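Arginine decarboxylase, A207R protein (Paramecium bursaria Chlorella virus 1, PDB 2NVA) catalyses the pyridoxal 5'-phosphate-dependent decarboxylation of arginine, releasing agmatine and carbon dioxide. Local coordinates at residues A[16-21]-A[282-287]; A[262-267]-A[348-353]; A[317-322]-A[334-339]. One frame throughout, in Å; residues are numbered along the deposited sequence.

Contact 1 (A[16-21]-A[282-287]); sequences TKSFYV and FNESTY. With PL2 ((4-{[(4-{[amino(imino)methyl]amino}butyl)amino]methyl}-5-hydroxy-6-methylpyridin-3-yl)methyl dihydrogen phosphate), chain J.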
loop_
_atom_site.group_PDB
_atom_site.type_symbol
_atom_site.label_atom_id
_atom_site.label_comp_id
_atom_site.label_asym_id
_atom_site.label_seq_id
_atom_site.Cartn_x
_atom_site.Cartn_y
_atom_site.Cartn_z
ATOM N N THR A 16 -2.328 13.858 -18.708
ATOM C CA THR A 16 -2.111 12.420 -18.864
ATOM C C THR A 16 -2.287 11.646 -17.565
ATOM O O THR A 16 -2.900 10.587 -17.577
ATOM C CB THR A 16 -0.737 12.043 -19.489
ATOM O OG1 THR A 16 0.323 12.591 -18.695
ATOM C CG2 THR A 16 -0.622 12.590 -20.878
ATOM N N LYS A 17 -1.745 12.164 -16.465
ATOM C CA LYS A 17 -1.882 11.525 -15.146
ATOM C C LYS A 17 -3.330 11.527 -14.677
ATOM O O LYS A 17 -4.108 12.396 -15.061
ATOM C CB LYS A 17 -1.081 12.278 -14.081
ATOM C CG LYS A 17 0.378 12.492 -14.359
ATOM C CD LYS A 17 0.977 13.190 -13.139
ATOM C CE LYS A 17 2.236 13.937 -13.466
ATOM N NZ LYS A 17 3.345 13.015 -13.809
ATOM N N SER A 18 -3.684 10.564 -13.824
ATOM C CA SER A 18 -4.960 10.630 -13.129
ATOM C C SER A 18 -4.957 11.881 -12.251
ATOM O O SER A 18 -3.892 12.407 -11.928
ATOM C CB SER A 18 -5.184 9.387 -12.289
ATOM O OG SER A 18 -4.190 9.286 -11.280
ATOM N N PHE A 19 -6.133 12.380 -11.892
ATOM C CA PHE A 19 -6.184 13.628 -11.115
ATOM C C PHE A 19 -7.373 13.685 -10.167
ATOM O O PHE A 19 -8.474 13.235 -10.498
ATOM C CB PHE A 19 -6.120 14.882 -12.026
ATOM C CG PHE A 19 -7.269 15.008 -13.021
ATOM C CD1 PHE A 19 -8.401 15.773 -12.712
ATOM C CD2 PHE A 19 -7.198 14.404 -14.282
ATOM C CE1 PHE A 19 -9.448 15.916 -13.639
ATOM C CE2 PHE A 19 -8.240 14.520 -15.205
ATOM C CZ PHE A 19 -9.368 15.287 -14.891
ATOM N N TYR A 20 -7.120 14.231 -8.980
ATOM C CA TYR A 20 -8.168 14.517 -8.014
ATOM C C TYR A 20 -8.742 15.887 -8.315
ATOM O O TYR A 20 -7.987 16.806 -8.642
ATOM C CB TYR A 20 -7.602 14.516 -6.595
ATOM C CG TYR A 20 -7.205 13.141 -6.123
ATOM C CD1 TYR A 20 -8.117 12.328 -5.435
ATOM C CD2 TYR A 20 -5.930 12.648 -6.363
ATOM C CE1 TYR A 20 -7.762 11.053 -5.004
ATOM C CE2 TYR A 20 -5.564 11.365 -5.941
ATOM C CZ TYR A 20 -6.482 10.575 -5.262
ATOM O OH TYR A 20 -6.119 9.318 -4.834
ATOM N N VAL A 21 -10.065 16.013 -8.226
ATOM C CA VAL A 21 -10.712 17.332 -8.269
ATOM C C VAL A 21 -11.310 17.551 -6.890
ATOM O O VAL A 21 -12.239 16.840 -6.491
ATOM C CB VAL A 21 -11.808 17.435 -9.366
ATOM C CG1 VAL A 21 -12.461 18.833 -9.352
ATOM C CG2 VAL A 21 -11.226 17.087 -10.734
ATOM N N PHE A 282 -6.713 0.998 -16.358
ATOM C CA PHE A 282 -6.714 2.442 -16.056
ATOM C C PHE A 282 -5.349 2.932 -15.619
ATOM O O PHE A 282 -4.531 2.133 -15.171
ATOM C CB PHE A 282 -7.730 2.742 -14.956
ATOM C CG PHE A 282 -9.154 2.531 -15.404
ATOM C CD1 PHE A 282 -9.912 3.607 -15.909
ATOM C CD2 PHE A 282 -9.728 1.252 -15.371
ATOM C CE1 PHE A 282 -11.220 3.411 -16.342
ATOM C CE2 PHE A 282 -11.031 1.044 -15.817
ATOM C CZ PHE A 282 -11.783 2.132 -16.297
ATOM N N ASN A 283 -5.110 4.241 -15.731
ATOM C CA ASN A 283 -3.849 4.803 -15.226
ATOM C C ASN A 283 -3.900 5.074 -13.713
ATOM O O ASN A 283 -3.312 6.042 -13.204
ATOM C CB ASN A 283 -3.392 6.029 -16.039
ATOM C CG ASN A 283 -4.383 7.197 -15.981
ATOM O OD1 ASN A 283 -5.495 7.085 -15.451
ATOM N ND2 ASN A 283 -3.962 8.339 -16.512
ATOM N N GLU A 284 -4.629 4.212 -13.018
ATOM C CA GLU A 284 -4.725 4.183 -11.558
ATOM C C GLU A 284 -4.650 2.735 -11.093
ATOM O O GLU A 284 -4.658 1.810 -11.920
ATOM C CB GLU A 284 -6.038 4.801 -11.102
ATOM C CG GLU A 284 -5.910 6.244 -10.654
ATOM C CD GLU A 284 -5.028 6.430 -9.419
ATOM O OE1 GLU A 284 -4.551 7.560 -9.218
ATOM O OE2 GLU A 284 -4.798 5.455 -8.662
ATOM N N SER A 285 -4.560 2.526 -9.784
ATOM C CA SER A 285 -4.437 1.163 -9.265
ATOM C C SER A 285 -4.762 1.076 -7.777
ATOM O O SER A 285 -4.868 2.105 -7.102
ATOM C CB SER A 285 -3.032 0.598 -9.546
ATOM O OG SER A 285 -2.102 0.992 -8.542
ATOM N N THR A 286 -4.921 -0.158 -7.289
ATOM C CA THR A 286 -5.096 -0.406 -5.853
ATOM C C THR A 286 -3.831 -0.039 -5.056
ATOM O O THR A 286 -3.894 0.151 -3.847
ATOM C CB THR A 286 -5.460 -1.869 -5.555
ATOM O OG1 THR A 286 -4.441 -2.734 -6.065
ATOM C CG2 THR A 286 -6.789 -2.220 -6.190
ATOM N N TYR A 287 -2.704 0.069 -5.760
ATOM C CA TYR A 287 -1.445 0.559 -5.179
ATOM C C TYR A 287 -1.287 2.073 -5.325
ATOM O O TYR A 287 -0.319 2.674 -4.821
ATOM C CB TYR A 287 -0.266 -0.154 -5.839
ATOM C CG TYR A 287 -0.204 -1.633 -5.531
ATOM C CD1 TYR A 287 0.238 -2.078 -4.292
ATOM C CD2 TYR A 287 -0.620 -2.581 -6.467
ATOM C CE1 TYR A 287 0.308 -3.444 -4.003
ATOM C CE2 TYR A 287 -0.556 -3.953 -6.185
ATOM C CZ TYR A 287 -0.083 -4.371 -4.954
ATOM O OH TYR A 287 -0.014 -5.722 -4.668
HETATM N N1 PL2 J . 7.960 -10.060 -14.940
HETATM C C2 PL2 J . 6.687 -9.632 -14.910
HETATM C C2A PL2 J . 6.009 -9.253 -16.239
HETATM C C3 PL2 J . 6.002 -9.572 -13.693
HETATM O O3 PL2 J . 4.702 -9.160 -13.688
HETATM C C4 PL2 J . 6.656 -9.941 -12.489
HETATM C C4A PL2 J . 5.995 -9.901 -11.092
HETATM C C5 PL2 J . 8.002 -10.369 -12.601
HETATM C C6 PL2 J . 8.620 -10.419 -13.842
HETATM P P PL2 J . 9.152 -12.355 -9.405
HETATM N N PL2 J . 4.537 -9.997 -11.139
HETATM C CA PL2 J . 3.941 -9.003 -10.209
HETATM C CG PL2 J . 3.396 -8.668 -7.752
HETATM O OP2 PL2 J . 8.311 -13.320 -8.480
HETATM O OP3 PL2 J . 9.654 -11.155 -8.449
HETATM O OP1 PL2 J . 10.325 -13.034 -9.999
HETATM O OP4 PL2 J . 8.152 -11.704 -10.501
HETATM C C5M PL2 J . 8.781 -10.802 -11.348
HETATM C CB PL2 J . 4.451 -9.179 -8.757
HETATM C CD PL2 J . 3.821 -8.961 -6.303
HETATM N NE PL2 J . 3.003 -8.102 -5.425
HETATM C CZ PL2 J . 3.275 -7.886 -4.140
HETATM N NH2 PL2 J . 2.481 -7.071 -3.425
HETATM N NH1 PL2 J . 4.320 -8.463 -3.556
HETATM O O HOH W 1 -1.840 8.457 -13.071
HETATM O O HOH W 2 -4.004 8.477 -6.446
#
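Ser-18 and Glu-284 form the tight centre of this contact. The serine hydroxyl donates to the carboxylate, with OG of Ser-18 2.7 Å from OE1 of Glu-284, and reaches that oxygen on its anti side, 22° out of the carboxylate plane. Ser-18 OG stands between its own backbone N and carbonyl carbon (chi1 63°), which turns the hydroxyl to the glutamate; the Glu-284 chain is bent at chi2 (-64°) and lays its CG 3.6 Å from CB of Ser-18. The other oxygen, OE2, accepts the backbone N of Ser-285 at 3.1 Å, also on the anti side, and the N of Gly-289. Water 2 extends the network by donating to OE1 and meeting OH of Tyr-20 at 2.8 Å. The carboxylate is thus gripped at both oxygens.

Toward Thr-16 the fit slackens and becomes more exposed. Asn-283 ND2 lies 2.7 Å from Thr-16 O, yet the angle is too poor for a hydrogen bond. The firm hold on this side chain is at OD1, which is bonded to Thr-266 OG1 and Gln-267 N in the adjoining strand. Water 1 fills in between the backbones, accepting from Ser-18 N and donating to Asn-283 O at 2.8 Å.

Further along 282-287, Tyr-287 OH accepts from NH2 of the agmatine adduct of the cofactor at 3.1 Å and is also bonded to Asp-325. The cofactor end of that ligand is held by the second subunit, so the loop delivers its tyrosine to an active site shared across the dimer. With one hydroxyl, two backbone amides and a water turned on it, the Glu-284 carboxylate is probably stabilised as an anion, and its bond to Ser-18 ties the start of the loop to strand 18-22.

Contact 2 (A[262-267]-A[348-353]); sequences SVLATQ and PSWGAY. With PL2 ((4-{[(4-{[amino(imino)methyl]amino}butyl)amino]methyl}-5-hydroxy-6-methylpyridin-3-yl)methyl dihydrogen phosphate), chain I.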
loop_
_atom_site.group_PDB
_atom_site.type_symbol
_atom_site.label_atom_id
_atom_site.label_comp_id
_atom_site.label_asym_id
_atom_site.label_seq_id
_atom_site.Cartn_x
_atom_site.Cartn_y
_atom_site.Cartn_z
ATOM N N SER A 262 -13.191 15.076 -2.615
ATOM C CA SER A 262 -12.560 14.864 -3.912
ATOM C C SER A 262 -13.294 13.833 -4.757
ATOM O O SER A 262 -13.968 12.957 -4.229
ATOM C CB SER A 262 -11.112 14.388 -3.731
ATOM O OG SER A 262 -10.363 15.307 -2.950
ATOM N N VAL A 263 -13.155 13.971 -6.077
ATOM C CA VAL A 263 -13.425 12.862 -7.003
ATOM C C VAL A 263 -12.084 12.502 -7.632
ATOM O O VAL A 263 -11.179 13.329 -7.647
ATOM C CB VAL A 263 -14.487 13.217 -8.090
ATOM C CG1 VAL A 263 -15.826 13.634 -7.430
ATOM C CG2 VAL A 263 -13.987 14.321 -9.033
ATOM N N LEU A 264 -11.945 11.279 -8.134
ATOM C CA LEU A 264 -10.696 10.867 -8.788
ATOM C C LEU A 264 -10.974 10.509 -10.245
ATOM O O LEU A 264 -11.707 9.583 -10.513
ATOM C CB LEU A 264 -10.049 9.689 -8.056
ATOM C CG LEU A 264 -8.741 9.125 -8.636
ATOM C CD1 LEU A 264 -7.683 10.199 -8.898
ATOM C CD2 LEU A 264 -8.190 8.046 -7.683
ATOM N N ALA A 265 -10.378 11.268 -11.158
ATOM C CA ALA A 265 -10.535 11.049 -12.599
ATOM C C ALA A 265 -9.377 10.204 -13.124
ATOM O O ALA A 265 -8.221 10.445 -12.777
ATOM C CB ALA A 265 -10.585 12.377 -13.333
ATOM N N THR A 266 -9.713 9.202 -13.929
ATOM C CA THR A 266 -8.726 8.273 -14.458
ATOM C C THR A 266 -9.107 7.873 -15.885
ATOM O O THR A 266 -10.292 7.867 -16.248
ATOM C CB THR A 266 -8.533 7.034 -13.535
ATOM O OG1 THR A 266 -7.535 6.163 -14.073
ATOM C CG2 THR A 266 -9.829 6.244 -13.339
ATOM N N GLN A 267 -8.091 7.530 -16.674
ATOM C CA GLN A 267 -8.288 7.278 -18.100
ATOM C C GLN A 267 -8.134 5.795 -18.441
ATOM O O GLN A 267 -7.295 5.108 -17.857
ATOM C CB GLN A 267 -7.269 8.095 -18.916
ATOM C CG GLN A 267 -7.579 8.174 -20.403
ATOM C CD GLN A 267 -6.473 8.865 -21.193
ATOM O OE1 GLN A 267 -5.298 8.585 -21.002
ATOM N NE2 GLN A 267 -6.855 9.769 -22.091
ATOM N N PRO A 348 -16.752 9.135 -7.817
ATOM C CA PRO A 348 -17.261 10.109 -6.851
ATOM C C PRO A 348 -16.790 9.806 -5.427
ATOM O O PRO A 348 -16.482 8.663 -5.133
ATOM C CB PRO A 348 -18.791 9.940 -6.934
ATOM C CG PRO A 348 -19.048 9.201 -8.223
ATOM C CD PRO A 348 -17.832 8.330 -8.432
ATOM N N SER A 349 -16.761 10.834 -4.573
ATOM C CA SER A 349 -16.525 10.669 -3.130
ATOM C C SER A 349 -15.262 9.863 -2.855
ATOM O O SER A 349 -15.278 8.853 -2.147
ATOM C CB SER A 349 -17.758 10.061 -2.439
ATOM O OG SER A 349 -18.906 10.899 -2.647
ATOM N N TRP A 350 -14.162 10.340 -3.433
ATOM C CA TRP A 350 -12.906 9.594 -3.384
ATOM C C TRP A 350 -11.827 10.353 -2.601
ATOM O O TRP A 350 -10.674 10.437 -3.034
ATOM C CB TRP A 350 -12.424 9.221 -4.803
ATOM C CG TRP A 350 -11.746 7.888 -4.788
ATOM C CD1 TRP A 350 -10.409 7.628 -4.919
ATOM C CD2 TRP A 350 -12.381 6.634 -4.567
ATOM N NE1 TRP A 350 -10.175 6.269 -4.806
ATOM C CE2 TRP A 350 -11.374 5.639 -4.592
ATOM C CE3 TRP A 350 -13.722 6.248 -4.348
ATOM C CZ2 TRP A 350 -11.655 4.275 -4.388
ATOM C CZ3 TRP A 350 -14.007 4.884 -4.166
ATOM C CH2 TRP A 350 -12.974 3.918 -4.189
ATOM N N GLY A 351 -12.211 10.895 -1.444
ATOM C CA GLY A 351 -11.298 11.702 -0.656
ATOM C C GLY A 351 -10.800 11.086 0.651
ATOM O O GLY A 351 -9.914 11.644 1.282
ATOM N N ALA A 352 -11.358 9.943 1.051
ATOM C CA ALA A 352 -11.029 9.342 2.351
ATOM C C ALA A 352 -10.183 8.084 2.203
ATOM O O ALA A 352 -10.649 7.109 1.622
ATOM C CB ALA A 352 -12.299 9.042 3.113
ATOM N N TYR A 353 -8.942 8.132 2.720
ATOM C CA TYR A 353 -8.006 7.003 2.664
ATOM C C TYR A 353 -7.750 6.627 1.205
ATOM O O TYR A 353 -7.781 5.445 0.847
ATOM C CB TYR A 353 -8.533 5.798 3.478
ATOM C CG TYR A 353 -8.817 6.178 4.913
ATOM C CD1 TYR A 353 -7.763 6.465 5.787
ATOM C CD2 TYR A 353 -10.119 6.277 5.385
ATOM C CE1 TYR A 353 -7.997 6.840 7.097
ATOM C CE2 TYR A 353 -10.372 6.648 6.705
ATOM C CZ TYR A 353 -9.297 6.938 7.551
ATOM O OH TYR A 353 -9.524 7.312 8.855
HETATM N N1 PL2 I . -9.073 8.701 15.309
HETATM C C2 PL2 I . -8.226 7.665 15.427
HETATM C C2A PL2 I . -7.349 7.523 16.687
HETATM C C3 PL2 I . -8.164 6.729 14.386
HETATM O O3 PL2 I . -7.311 5.681 14.538
HETATM C C4 PL2 I . -8.968 6.847 13.235
HETATM C C4A PL2 I . -8.919 5.835 12.052
HETATM C C5 PL2 I . -9.833 7.958 13.190
HETATM C C6 PL2 I . -9.858 8.862 14.236
HETATM P P PL2 I . -12.666 7.706 10.505
HETATM N N PL2 I . -8.500 4.480 12.477
HETATM C CA PL2 I . -7.685 3.823 11.446
HETATM C CG PL2 I . -7.621 2.961 9.066
HETATM O OP2 PL2 I . -13.489 6.393 10.086
HETATM O OP3 PL2 I . -11.901 8.211 9.161
HETATM O OP1 PL2 I . -13.554 8.757 11.084
HETATM O OP4 PL2 I . -11.559 7.145 11.531
HETATM C C5M PL2 I . -10.760 8.183 11.978
HETATM C CB PL2 I . -8.437 3.740 10.101
HETATM C CD PL2 I . -8.386 2.845 7.727
HETATM N NE PL2 I . -7.468 2.168 6.783
HETATM C CZ PL2 I . -7.607 2.111 5.450
HETATM N NH2 PL2 I . -6.668 1.463 4.719
HETATM N NH1 PL2 I . -8.656 2.678 4.847
#
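Trp-350 meets strand 262-274 through both its backbone and its ring. Its N donates to the carbonyl of Ser-262, N to O 2.7 Å, in a nearly straight bond (160° at the hydrogen). The indole runs obliquely across Leu-264: its CD1 lies 3.6 Å from CD2 of the leucine and 3.8 Å from CB. With CG anti to the backbone N (chi1 179°), Leu-264 carries its CD2 branch to the indole, where it also lies 3.9 Å from NE1 of Trp-350. At one flank Val-263 sets its CG1 3.8 Å from CA of Pro-348.

The next shell fixes these groups. Trp-350 NE1 is bonded to the carbonyl of Gly-289, and its ring meets that of Phe-290, which also touches Leu-264. Ser-262 OG is paired with Ser-22 of strand 18-22, while Ser-349 OG reaches His-260, just before the strand.

Beyond lies the cofactor. Tyr-353, a pyridoxal 5'-phosphate-binding residue, donates from OH to OP3 of the adduct at 2.6 Å, and one face of its ring carries the agmatine carbon CD over its centre, 4.0 Å above the plane. Gly-351 O is tied to Asn-50, and Ala-352 packs on Arg-255, whose backbone N is bonded to the adduct. One short backbone bond and the packing of the indole on Leu-264 therefore anchor to the beta domain a loop in which Tyr-353, a few residues on, binds the phosphate through its hydroxyl.

Contact 3 (A[317-322]-A[334-339]); sequences SVLYGC and VALPEL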
loop_
_atom_site.group_PDB
_atom_site.type_symbol
_atom_site.label_atom_id
_atom_site.label_comp_id
_atom_site.label_asym_id
_atom_site.label_seq_id
_atom_site.Cartn_x
_atom_site.Cartn_y
_atom_site.Cartn_z
ATOM N N SER A 317 -18.274 -5.460 -17.562
ATOM C CA SER A 317 -16.955 -4.819 -17.581
ATOM C C SER A 317 -16.115 -5.242 -16.386
ATOM O O SER A 317 -16.651 -5.530 -15.310
ATOM C CB SER A 317 -17.128 -3.291 -17.579
ATOM O OG SER A 317 -17.981 -2.893 -18.652
ATOM N N VAL A 318 -14.799 -5.252 -16.578
ATOM C CA VAL A 318 -13.858 -5.496 -15.479
ATOM C C VAL A 318 -12.893 -4.313 -15.472
ATOM O O VAL A 318 -12.314 -3.984 -16.510
ATOM C CB VAL A 318 -13.076 -6.823 -15.654
ATOM C CG1 VAL A 318 -12.290 -7.146 -14.386
ATOM C CG2 VAL A 318 -14.022 -7.958 -15.976
ATOM N N LEU A 319 -12.727 -3.672 -14.316
ATOM C CA LEU A 319 -11.842 -2.510 -14.219
ATOM C C LEU A 319 -10.539 -2.880 -13.517
ATOM O O LEU A 319 -10.523 -3.101 -12.302
ATOM C CB LEU A 319 -12.532 -1.351 -13.494
ATOM C CG LEU A 319 -13.974 -1.055 -13.926
ATOM C CD1 LEU A 319 -14.517 0.129 -13.139
ATOM C CD2 LEU A 319 -14.105 -0.801 -15.452
ATOM N N TYR A 320 -9.465 -2.966 -14.300
ATOM C CA TYR A 320 -8.139 -3.339 -13.779
ATOM C C TYR A 320 -7.257 -2.146 -13.474
ATOM O O TYR A 320 -7.309 -1.148 -14.188
ATOM C CB TYR A 320 -7.403 -4.214 -14.785
ATOM C CG TYR A 320 -7.928 -5.620 -14.876
ATOM C CD1 TYR A 320 -7.777 -6.507 -13.802
ATOM C CD2 TYR A 320 -8.556 -6.078 -16.032
ATOM C CE1 TYR A 320 -8.236 -7.813 -13.873
ATOM C CE2 TYR A 320 -9.026 -7.391 -16.118
ATOM C CZ TYR A 320 -8.864 -8.246 -15.020
ATOM O OH TYR A 320 -9.312 -9.545 -15.060
ATOM N N GLY A 321 -6.429 -2.271 -12.441
ATOM C CA GLY A 321 -5.405 -1.274 -12.158
ATOM C C GLY A 321 -4.207 -1.471 -13.092
ATOM O O GLY A 321 -4.062 -2.534 -13.703
ATOM N N CYS A 322 -3.331 -0.476 -13.159
ATOM C CA CYS A 322 -2.234 -0.487 -14.135
ATOM C C CYS A 322 -1.042 -1.367 -13.760
ATOM O O CYS A 322 -0.158 -1.567 -14.595
ATOM C CB CYS A 322 -1.754 0.940 -14.445
ATOM S SG CYS A 322 -1.318 1.888 -12.990
ATOM N N VAL A 334 -18.719 -4.943 -13.316
ATOM C CA VAL A 334 -19.662 -3.827 -13.297
ATOM C C VAL A 334 -20.253 -3.626 -14.698
ATOM O O VAL A 334 -19.542 -3.717 -15.695
ATOM C CB VAL A 334 -18.991 -2.521 -12.748
ATOM C CG1 VAL A 334 -17.763 -2.131 -13.596
ATOM C CG2 VAL A 334 -20.017 -1.356 -12.645
ATOM N N ALA A 335 -21.555 -3.363 -14.764
ATOM C CA ALA A 335 -22.202 -3.092 -16.045
ATOM C C ALA A 335 -21.988 -1.616 -16.407
ATOM O O ALA A 335 -22.281 -0.719 -15.603
ATOM C CB ALA A 335 -23.685 -3.409 -15.954
ATOM N N LEU A 336 -21.469 -1.369 -17.612
ATOM C CA LEU A 336 -21.175 -0.004 -18.063
ATOM C C LEU A 336 -21.397 0.092 -19.571
ATOM O O LEU A 336 -21.315 -0.924 -20.250
ATOM C CB LEU A 336 -19.708 0.357 -17.741
ATOM C CG LEU A 336 -19.262 0.588 -16.287
ATOM C CD1 LEU A 336 -17.739 0.777 -16.226
ATOM C CD2 LEU A 336 -19.983 1.781 -15.664
ATOM N N PRO A 337 -21.641 1.310 -20.097
ATOM C CA PRO A 337 -21.546 1.510 -21.528
ATOM C C PRO A 337 -20.141 1.079 -21.974
ATOM O O PRO A 337 -19.193 1.175 -21.183
ATOM C CB PRO A 337 -21.711 3.029 -21.680
ATOM C CG PRO A 337 -22.508 3.447 -20.482
ATOM C CD PRO A 337 -21.985 2.561 -19.381
ATOM N N GLU A 338 -20.010 0.605 -23.203
ATOM C CA GLU A 338 -18.696 0.260 -23.719
ATOM C C GLU A 338 -17.740 1.457 -23.628
ATOM O O GLU A 338 -18.108 2.585 -23.979
ATOM C CB GLU A 338 -18.763 -0.241 -25.167
ATOM C CG GLU A 338 -17.412 -0.750 -25.649
ATOM C CD GLU A 338 -17.456 -1.390 -27.020
ATOM O OE1 GLU A 338 -18.564 -1.530 -27.609
ATOM O OE2 GLU A 338 -16.373 -1.767 -27.512
ATOM N N LEU A 339 -16.522 1.210 -23.147
ATOM C CA LEU A 339 -15.517 2.270 -23.051
ATOM C C LEU A 339 -14.442 2.060 -24.126
ATOM O O LEU A 339 -14.325 0.964 -24.684
ATOM C CB LEU A 339 -14.865 2.257 -21.666
ATOM C CG LEU A 339 -15.770 2.323 -20.436
ATOM C CD1 LEU A 339 -14.960 2.096 -19.162
ATOM C CD2 LEU A 339 -16.471 3.653 -20.380
HETATM O O HOH W 3 -17.853 -1.014 -20.645
#
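Ser-317, which has the most surface buried by the contact, pairs with Val-334 by two backbone hydrogen bonds, N of Ser-317 to O of Val-334 and N of Val-334 to O of Ser-317, each 2.9 Å long. They are not equivalent: the bond given by Val-334 is the straighter, 158° at the hydrogen, against 136° for the one it receives. The Ser-317 side chain lies on the same sheet face as that of Val-334 and sets its CB 3.1 Å from Val-334 O. Its OG, beside the backbone N and anti to the carbonyl carbon, is directed to other partners. It is bonded to the carbonyl of Val-315, and through water 3, 2.7 Å from OG, it is linked to Pro-337 O, to which the water donates.

Val-334 supplies the apolar half. Its CG1, held between the backbone N and carbonyl carbon, reaches 4.0 Å from CG of Leu-319, the two side chains meeting at about a right angle. These segments belong to a beta hairpin, strands 314-320 and 331-337, in the mixed sheet of the beta domain that accompanies the TIM barrel in this decarboxylase family. The short segments 317-320 and 334-337 run 98° apart, and between them Ser-317 and Val-334 form one antiparallel, hydrogen-bonded pair.

Leu-319 bridges Val-334 and Leu-336. Its CD2 branch touches CD1 of Leu-336 at 4.0 Å, again with side chains at about a right angle, while Phe-282 and Pro-302 pack on it from neighbouring parts of the domain. Leu-336 also brings its CB to 3.8 Å from OG of Ser-317. At the other end of 317-322, the carbonyls of Gly-321 and Cys-322 accept hydrogen bonds from Lys-148 and His-91 of the second subunit.

Overall arrangement
Near the N terminus, strand 18-22 opens contact 1, which closes across 260 residues, among them the parallel strands of the barrel, at the loop after strand 277-282. Contact 2 opens at 262-267, before that closure, and ends at 348-353, so the two cross. Their strands are sheet neighbours, and their centres lie 9 Å apart. Contact 3 follows contact 1 in series and falls within the span of contact 2, without touching it. Phe-282 and Glu-284 of contact 1 make probable backbone bonds to Tyr-320 and Cys-322. All three reach one mixed sheet: contact 1 ties strand 18-22 to the Tyr-287 loop, contact 2 strand 262-274 to the Tyr-353 loop, and contact 3 the two hairpin strands.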